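Side-chain contacts in transaminase (Bacillus megaterium, PDB 5G0A), which transfers amino groups with S selectivity, using pyridoxal-5'-phosphate as its cofactor: residues B[41-46]-B[51-56]; B[384-389]-B[445-450]; B[55-60]-B[275-280]. All coordinates share one frame; numbering follows the deposited sequence.

Interaction 1 (B[41-46]-B[51-56]); sequences GDYLIM and RLLDFF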
# COMPACT_ATOMS: atom_id res chain seq x y z
N GLY B 41 3.81 -43.17 16.93
CA GLY B 41 2.58 -42.87 17.65
C GLY B 41 2.61 -41.47 18.25
O GLY B 41 2.66 -40.49 17.52
N ASP B 42 2.60 -41.38 19.58
CA ASP B 42 2.70 -40.08 20.25
C ASP B 42 4.08 -39.76 20.80
O ASP B 42 4.26 -38.82 21.58
CB ASP B 42 1.61 -39.95 21.32
CG ASP B 42 0.26 -39.74 20.70
OD1 ASP B 42 0.01 -38.64 20.17
OD2 ASP B 42 -0.53 -40.70 20.71
N TYR B 43 5.08 -40.52 20.35
CA TYR B 43 6.43 -40.42 20.89
C TYR B 43 7.50 -39.95 19.89
O TYR B 43 7.48 -40.32 18.72
CB TYR B 43 6.83 -41.76 21.52
CG TYR B 43 6.18 -41.97 22.86
CD1 TYR B 43 4.91 -42.54 22.96
CD2 TYR B 43 6.82 -41.57 24.02
CE1 TYR B 43 4.30 -42.71 24.20
CE2 TYR B 43 6.22 -41.73 25.26
CZ TYR B 43 4.97 -42.31 25.35
OH TYR B 43 4.39 -42.44 26.61
N LEU B 44 8.41 -39.11 20.39
CA LEU B 44 9.65 -38.76 19.71
C LEU B 44 10.78 -39.56 20.36
O LEU B 44 10.81 -39.71 21.58
CB LEU B 44 9.94 -37.26 19.87
CG LEU B 44 8.72 -36.34 19.69
CD1 LEU B 44 9.12 -34.88 19.90
CD2 LEU B 44 8.00 -36.55 18.35
N ILE B 45 11.70 -40.05 19.54
CA ILE B 45 12.79 -40.88 20.04
C ILE B 45 14.08 -40.15 19.70
O ILE B 45 14.35 -39.85 18.55
CB ILE B 45 12.76 -42.32 19.45
CG1 ILE B 45 11.49 -43.07 19.88
CG2 ILE B 45 13.98 -43.13 19.91
CD1 ILE B 45 10.32 -42.95 18.92
N MET B 46 14.89 -39.89 20.72
CA MET B 46 16.20 -39.28 20.52
C MET B 46 17.27 -40.32 20.14
O MET B 46 17.02 -41.53 20.22
CB MET B 46 16.60 -38.51 21.78
CG MET B 46 15.59 -37.43 22.15
SD MET B 46 16.15 -36.41 23.51
CE MET B 46 17.45 -35.43 22.76
N ARG B 51 12.75 -41.34 25.11
CA ARG B 51 11.42 -41.23 24.53
C ARG B 51 10.69 -40.05 25.15
O ARG B 51 10.73 -39.86 26.37
CB ARG B 51 10.60 -42.50 24.75
CG ARG B 51 11.08 -43.73 24.00
CD ARG B 51 10.06 -44.83 24.20
NE ARG B 51 9.22 -45.02 23.03
CZ ARG B 51 7.90 -45.22 23.05
NH1 ARG B 51 7.23 -45.22 24.20
NH2 ARG B 51 7.25 -45.39 21.91
N LEU B 52 10.00 -39.28 24.31
CA LEU B 52 9.32 -38.06 24.76
C LEU B 52 7.87 -38.14 24.31
O LEU B 52 7.60 -38.33 23.12
CB LEU B 52 9.99 -36.81 24.16
CG LEU B 52 11.49 -36.59 24.45
CD1 LEU B 52 12.06 -35.47 23.59
CD2 LEU B 52 11.75 -36.33 25.93
N LEU B 53 6.93 -38.05 25.25
CA LEU B 53 5.52 -38.08 24.89
C LEU B 53 5.11 -36.67 24.47
O LEU B 53 5.25 -35.71 25.23
CB LEU B 53 4.67 -38.56 26.10
CG LEU B 53 3.15 -38.50 25.92
CD1 LEU B 53 2.67 -39.35 24.74
CD2 LEU B 53 2.46 -38.93 27.22
N ASP B 54 4.64 -36.54 23.23
CA ASP B 54 4.52 -35.22 22.62
C ASP B 54 3.08 -34.69 22.68
O ASP B 54 2.28 -34.98 21.80
CB ASP B 54 4.99 -35.29 21.15
CG ASP B 54 4.98 -33.93 20.47
OD1 ASP B 54 4.89 -32.89 21.17
OD2 ASP B 54 5.04 -33.92 19.23
N PHE B 55 2.75 -33.93 23.73
CA PHE B 55 1.41 -33.36 23.82
C PHE B 55 1.32 -31.95 23.21
O PHE B 55 0.46 -31.15 23.60
CB PHE B 55 0.80 -33.49 25.24
CG PHE B 55 -0.10 -34.68 25.40
CD1 PHE B 55 0.37 -35.96 25.11
CD2 PHE B 55 -1.42 -34.53 25.81
CE1 PHE B 55 -0.45 -37.08 25.23
CE2 PHE B 55 -2.26 -35.65 25.95
CZ PHE B 55 -1.77 -36.92 25.65
N PHE B 56 2.21 -31.67 22.26
CA PHE B 56 1.97 -30.62 21.25
C PHE B 56 1.54 -31.22 19.92
O PHE B 56 1.05 -30.48 19.05
CB PHE B 56 3.22 -29.79 21.00
CG PHE B 56 3.65 -28.98 22.18
CD1 PHE B 56 3.08 -27.75 22.45
CD2 PHE B 56 4.64 -29.47 23.04
CE1 PHE B 56 3.48 -27.01 23.55
CE2 PHE B 56 5.05 -28.73 24.13
CZ PHE B 56 4.47 -27.50 24.39
O HOH W 1 1.84 -36.55 19.59
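A beta hairpin sets strand 43-45 antiparallel to strand 51-54, with L44 and L52 as a hydrogen-bonded pair: L44 N to L52 O is 3.0 Å and L52 N to L44 O is 2.9 Å. Past them, D54 N gives a nearly straight bond of 2.8 Å to D42 O. One face of the hairpin centres on the Y43 ring. The R51 guanidinium lies flat on it in a cation-pi stack, planes 16° apart and R51 CZ 4.0 Å from the ring centroid; a bend at chi3 (104°) turns its chain over the ring. Over the opposite ring face comes L53 CD1, 4.1 Å from the Y43 ring centroid, a CH-pi contact, and L53 CB touches Y43 CE2. The R51 charge has a second partner in E40, and Y43 OH bonds to D453 and K456. At the D42 end, a water spans D42 OD1 (2.8 Å) and D54 O (2.7 Å), and D42 OD1 also hydrogen-bonds S446 OG. D54 OD1 accepts from F56 N in an Asx turn, and D54 OD2 from Q58 N. The hairpin is flanked by strands 38-40 and 431-432: L44 and L52 rest on L432, while L53 packs against helix 451-468.

Interaction 2 (B[384-389]-B[445-450]); sequences YGLLWI and ASLNVS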
# COMPACT_ATOMS: atom_id res chain seq x y z
N TYR B 384 -12.23 -29.43 22.84
CA TYR B 384 -12.95 -30.53 22.23
C TYR B 384 -11.93 -31.42 21.51
O TYR B 384 -10.84 -30.95 21.17
CB TYR B 384 -14.08 -30.07 21.28
CG TYR B 384 -13.86 -28.79 20.48
CD1 TYR B 384 -12.58 -28.33 20.16
CD2 TYR B 384 -14.96 -28.07 20.00
CE1 TYR B 384 -12.40 -27.16 19.42
CE2 TYR B 384 -14.78 -26.92 19.25
CZ TYR B 384 -13.51 -26.48 18.95
OH TYR B 384 -13.34 -25.33 18.21
N GLY B 385 -12.27 -32.69 21.31
CA GLY B 385 -11.37 -33.62 20.60
C GLY B 385 -9.98 -33.60 21.19
O GLY B 385 -9.82 -33.77 22.41
N LEU B 386 -8.97 -33.39 20.35
CA LEU B 386 -7.59 -33.24 20.82
C LEU B 386 -7.07 -31.80 20.66
O LEU B 386 -5.96 -31.57 20.16
CB LEU B 386 -6.67 -34.23 20.09
CG LEU B 386 -6.62 -35.70 20.59
CD1 LEU B 386 -6.12 -35.79 22.02
CD2 LEU B 386 -7.97 -36.40 20.42
N LEU B 387 -7.86 -30.83 21.10
CA LEU B 387 -7.43 -29.43 21.08
C LEU B 387 -7.99 -28.74 22.33
O LEU B 387 -9.20 -28.49 22.43
CB LEU B 387 -7.93 -28.73 19.81
CG LEU B 387 -7.44 -27.28 19.58
CD1 LEU B 387 -5.92 -27.20 19.43
CD2 LEU B 387 -8.13 -26.69 18.36
N TRP B 388 -7.12 -28.45 23.28
CA TRP B 388 -7.55 -27.92 24.58
C TRP B 388 -6.80 -26.65 24.94
O TRP B 388 -5.59 -26.55 24.71
CB TRP B 388 -7.47 -29.02 25.68
CG TRP B 388 -8.49 -30.10 25.41
CD1 TRP B 388 -8.33 -31.20 24.62
CD2 TRP B 388 -9.84 -30.14 25.88
NE1 TRP B 388 -9.50 -31.92 24.56
CE2 TRP B 388 -10.44 -31.29 25.34
CE3 TRP B 388 -10.59 -29.32 26.73
CZ2 TRP B 388 -11.76 -31.64 25.61
CZ3 TRP B 388 -11.90 -29.66 26.99
CH2 TRP B 388 -12.47 -30.81 26.44
N ILE B 389 -7.53 -25.66 25.44
CA ILE B 389 -6.91 -24.50 26.04
C ILE B 389 -7.11 -24.60 27.54
O ILE B 389 -8.16 -25.05 27.99
CB ILE B 389 -7.53 -23.16 25.57
CG1 ILE B 389 -9.04 -23.15 25.77
CG2 ILE B 389 -7.15 -22.84 24.13
CD1 ILE B 389 -9.58 -21.84 26.30
N ALA B 445 -2.71 -34.00 21.02
CA ALA B 445 -2.01 -35.25 20.74
C ALA B 445 -2.60 -35.83 19.47
O ALA B 445 -3.43 -35.18 18.83
CB ALA B 445 -2.14 -36.21 21.93
N SER B 446 -2.20 -37.05 19.08
CA SER B 446 -2.82 -37.68 17.92
C SER B 446 -4.25 -38.06 18.27
O SER B 446 -4.57 -38.22 19.46
CB SER B 446 -2.00 -38.90 17.48
OG SER B 446 -0.61 -38.59 17.41
N LEU B 447 -5.10 -38.19 17.27
CA LEU B 447 -6.51 -38.49 17.50
C LEU B 447 -6.69 -39.86 18.17
O LEU B 447 -7.66 -40.06 18.91
CB LEU B 447 -7.30 -38.45 16.20
CG LEU B 447 -7.14 -37.16 15.36
CD1 LEU B 447 -8.09 -37.16 14.19
CD2 LEU B 447 -7.33 -35.93 16.25
N ASN B 448 -5.75 -40.76 17.89
CA ASN B 448 -5.75 -42.10 18.48
C ASN B 448 -4.88 -42.27 19.74
O ASN B 448 -4.48 -43.40 20.09
CB ASN B 448 -5.37 -43.14 17.41
CG ASN B 448 -3.93 -42.99 16.95
OD1 ASN B 448 -3.32 -41.95 17.13
ND2 ASN B 448 -3.38 -44.04 16.35
N VAL B 449 -4.58 -41.16 20.42
CA VAL B 449 -3.78 -41.16 21.65
C VAL B 449 -4.42 -42.12 22.65
O VAL B 449 -5.64 -42.25 22.69
CB VAL B 449 -3.58 -39.74 22.25
CG1 VAL B 449 -4.89 -39.13 22.75
CG2 VAL B 449 -2.52 -39.73 23.35
N SER B 450 -3.59 -42.83 23.40
CA SER B 450 -4.13 -43.82 24.36
C SER B 450 -4.53 -43.16 25.66
O SER B 450 -4.03 -42.09 26.03
CB SER B 450 -3.09 -44.92 24.61
OG SER B 450 -2.00 -44.42 25.37
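The two-residue turn G385-L386, which joins strands 378-384 and 387-392, pushes the L386 side chain into the loop that leads from strand 440-443 to helix 451-468. L386 makes all the contacts, and they are apolar or against carbonyl oxygens. Its CB lies 3.6 Å from A445 O. With chi1 at -81° CG stands anti to the carbonyl carbon, which brings it as close as 3.4 Å to S446 O; chi2 (-62°) then parts the two methyl groups so that they straddle the S446 carbonyl oxygen. CD1 meets V449 CG1 at 3.6 Å and A445 CB at 4.0 Å; CD2 goes the other way, to L447 CA at 3.9 Å and L447 CD2 at 4.2 Å. V449 presents CG1 because chi1 (66°) places that methyl between its backbone N and carbonyl carbon. The wall that receives the leucine is shaped by a type I beta turn from S446 to V449, closed by V449 N to S446 O (3.1 Å), so L386 touches residues at the start and at the end of the turn. The contact also buries A445 N, which finds no polar partner.

The tip of the hairpin is steadied from within. Y384 and L387 exchange backbone bonds, W388 NE1 donates to G385 O at 2.9 Å, from above the carbonyl plane, and Y384 N lies over one face of the indole. Outside the two segments, R277 joins the two sides. L386 also packs on A357 and I364 of helix 353-374, and beyond the turn S450 is the N-cap of helix 451-468, its OG bonded to D453 N.

Interaction 3 (B[55-60]-B[275-280]); sequences FFNQLY and FGRTGK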
# COMPACT_ATOMS: atom_id res chain seq x y z
N PHE B 55 2.75 -33.93 23.73
CA PHE B 55 1.41 -33.36 23.82
C PHE B 55 1.32 -31.95 23.21
O PHE B 55 0.46 -31.15 23.60
CB PHE B 55 0.80 -33.49 25.24
CG PHE B 55 -0.10 -34.68 25.40
CD1 PHE B 55 0.37 -35.96 25.11
CD2 PHE B 55 -1.42 -34.53 25.81
CE1 PHE B 55 -0.45 -37.08 25.23
CE2 PHE B 55 -2.26 -35.65 25.95
CZ PHE B 55 -1.77 -36.92 25.65
N PHE B 56 2.21 -31.67 22.26
CA PHE B 56 1.97 -30.62 21.25
C PHE B 56 1.54 -31.22 19.92
O PHE B 56 1.05 -30.48 19.05
CB PHE B 56 3.22 -29.79 21.00
CG PHE B 56 3.65 -28.98 22.18
CD1 PHE B 56 3.08 -27.75 22.45
CD2 PHE B 56 4.64 -29.47 23.04
CE1 PHE B 56 3.48 -27.01 23.55
CE2 PHE B 56 5.05 -28.73 24.13
CZ PHE B 56 4.47 -27.50 24.39
N ASN B 57 1.74 -32.54 19.74
CA ASN B 57 1.53 -33.23 18.44
C ASN B 57 2.30 -32.41 17.37
O ASN B 57 1.78 -32.13 16.29
CB ASN B 57 0.02 -33.35 18.13
CG ASN B 57 -0.30 -34.43 17.10
OD1 ASN B 57 -1.10 -34.21 16.20
ND2 ASN B 57 0.28 -35.63 17.27
N GLN B 58 3.54 -32.08 17.71
CA GLN B 58 4.41 -31.12 16.96
C GLN B 58 3.79 -29.72 16.89
O GLN B 58 4.05 -28.90 17.76
CB GLN B 58 4.80 -31.65 15.57
CG GLN B 58 5.70 -32.89 15.69
CD GLN B 58 7.00 -32.52 16.37
OE1 GLN B 58 7.80 -31.77 15.83
NE2 GLN B 58 7.22 -33.05 17.58
N LEU B 59 2.99 -29.47 15.85
CA LEU B 59 2.27 -28.21 15.71
C LEU B 59 0.80 -28.53 15.53
O LEU B 59 0.15 -27.99 14.63
CB LEU B 59 2.84 -27.39 14.53
CG LEU B 59 4.31 -26.96 14.71
CD1 LEU B 59 4.88 -26.38 13.41
CD2 LEU B 59 4.46 -25.95 15.85
N TYR B 60 0.27 -29.41 16.39
CA TYR B 60 -1.13 -29.84 16.32
C TYR B 60 -1.43 -30.36 14.94
O TYR B 60 -2.46 -30.04 14.36
CB TYR B 60 -2.06 -28.67 16.72
CG TYR B 60 -1.52 -27.99 17.95
CD1 TYR B 60 -1.75 -28.52 19.20
CD2 TYR B 60 -0.69 -26.87 17.85
CE1 TYR B 60 -1.20 -27.95 20.34
CE2 TYR B 60 -0.13 -26.28 18.98
CZ TYR B 60 -0.39 -26.83 20.22
OH TYR B 60 0.13 -26.26 21.35
N PHE B 275 -9.76 -31.99 10.06
CA PHE B 275 -9.45 -33.43 10.08
C PHE B 275 -9.41 -34.05 11.45
O PHE B 275 -8.42 -34.66 11.86
CB PHE B 275 -8.23 -33.75 9.18
CG PHE B 275 -8.47 -33.33 7.77
CD1 PHE B 275 -9.28 -34.09 6.94
CD2 PHE B 275 -7.99 -32.09 7.31
CE1 PHE B 275 -9.57 -33.67 5.65
CE2 PHE B 275 -8.29 -31.66 6.01
CZ PHE B 275 -9.05 -32.46 5.18
N GLY B 276 -10.52 -33.87 12.17
CA GLY B 276 -10.76 -34.61 13.41
C GLY B 276 -10.21 -33.98 14.67
O GLY B 276 -10.48 -34.45 15.78
N ARG B 277 -9.42 -32.90 14.50
CA ARG B 277 -8.74 -32.25 15.61
C ARG B 277 -9.68 -31.88 16.77
O ARG B 277 -9.28 -31.91 17.94
CB ARG B 277 -7.99 -30.98 15.08
CG ARG B 277 -7.30 -30.09 16.12
CD ARG B 277 -6.29 -30.84 16.99
NE ARG B 277 -5.27 -31.50 16.15
CZ ARG B 277 -4.34 -32.33 16.61
NH1 ARG B 277 -4.26 -32.58 17.92
NH2 ARG B 277 -3.47 -32.89 15.76
N THR B 278 -10.92 -31.52 16.43
CA THR B 278 -11.88 -31.02 17.42
C THR B 278 -12.99 -32.03 17.69
O THR B 278 -14.00 -31.70 18.32
CB THR B 278 -12.55 -29.68 16.97
OG1 THR B 278 -13.49 -29.92 15.92
CG2 THR B 278 -11.47 -28.66 16.50
N GLY B 279 -12.83 -33.26 17.19
CA GLY B 279 -13.84 -34.31 17.44
C GLY B 279 -14.98 -34.35 16.45
O GLY B 279 -15.96 -35.10 16.64
N LYS B 280 -14.89 -33.51 15.41
CA LYS B 280 -15.73 -33.60 14.21
C LYS B 280 -14.76 -33.49 13.03
O LYS B 280 -13.57 -33.20 13.25
CB LYS B 280 -16.78 -32.48 14.18
CG LYS B 280 -17.85 -32.61 15.26
CD LYS B 280 -18.96 -31.59 15.11
CE LYS B 280 -20.06 -31.84 16.15
NZ LYS B 280 -20.93 -33.01 15.77
O HOH W 2 -5.02 -30.66 13.37
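R277 crosses from a tight turn to the short helical segment 57-60, where it meets N57 and Y60. Its CB points toward that segment, and CG, anti to the backbone N (chi1 175°), carries the chain on; bends at chi2 and chi3 then bring the guanidinium beside the Y60 backbone. NE bonds a water at 2.9 Å that sits 2.8 Å from Y60 O, so the water spans the two. CZ lies 4.3 Å from Y60 CB, and Y60 CA stands 3.9 Å above the guanidinium plane, toward its rim. NH2 donates to N57 OD1 at 2.7 Å, close to the guanidinium plane, although the amide is turned 50° from it. N57 OD1 also accepts from V62 N, while R277 NH1 bonds the carbonyls of A445 and L386. A leucine in place of R277 would probably leave N57 OD1 without this donor and the A445 and L386 carbonyls without their shared mate. Behind the arginine, a type I beta turn from G276 to G279 lies in the loop between strands 265-269 and 293-296; ahead of it, Y60 OH bonds R442 O of strand 440-443.

Interactions 2 and 3 are neighbours, their centres 6 Å apart, and R277 couples them through its backbone as well as its side chain: R277 O is 2.8 Å from L386 N. Interaction 1 sits about 14 Å from the centre of each. It runs straight into interaction 3, since strand 51-54 leads to segment 57-60 and F55 and F56 belong to both. It meets interaction 2 through D42 OD1, 2.8 Å from S446 OG, and through F55 CZ, 3.7 Å from V449 CG2. Interaction 3 lies near the cofactor: the Y60 side chain is about 7 Å from pyridoxal-5'-phosphate, and about 5 Å from a bound tetraethylene glycol, probably from the crystallisation liquor.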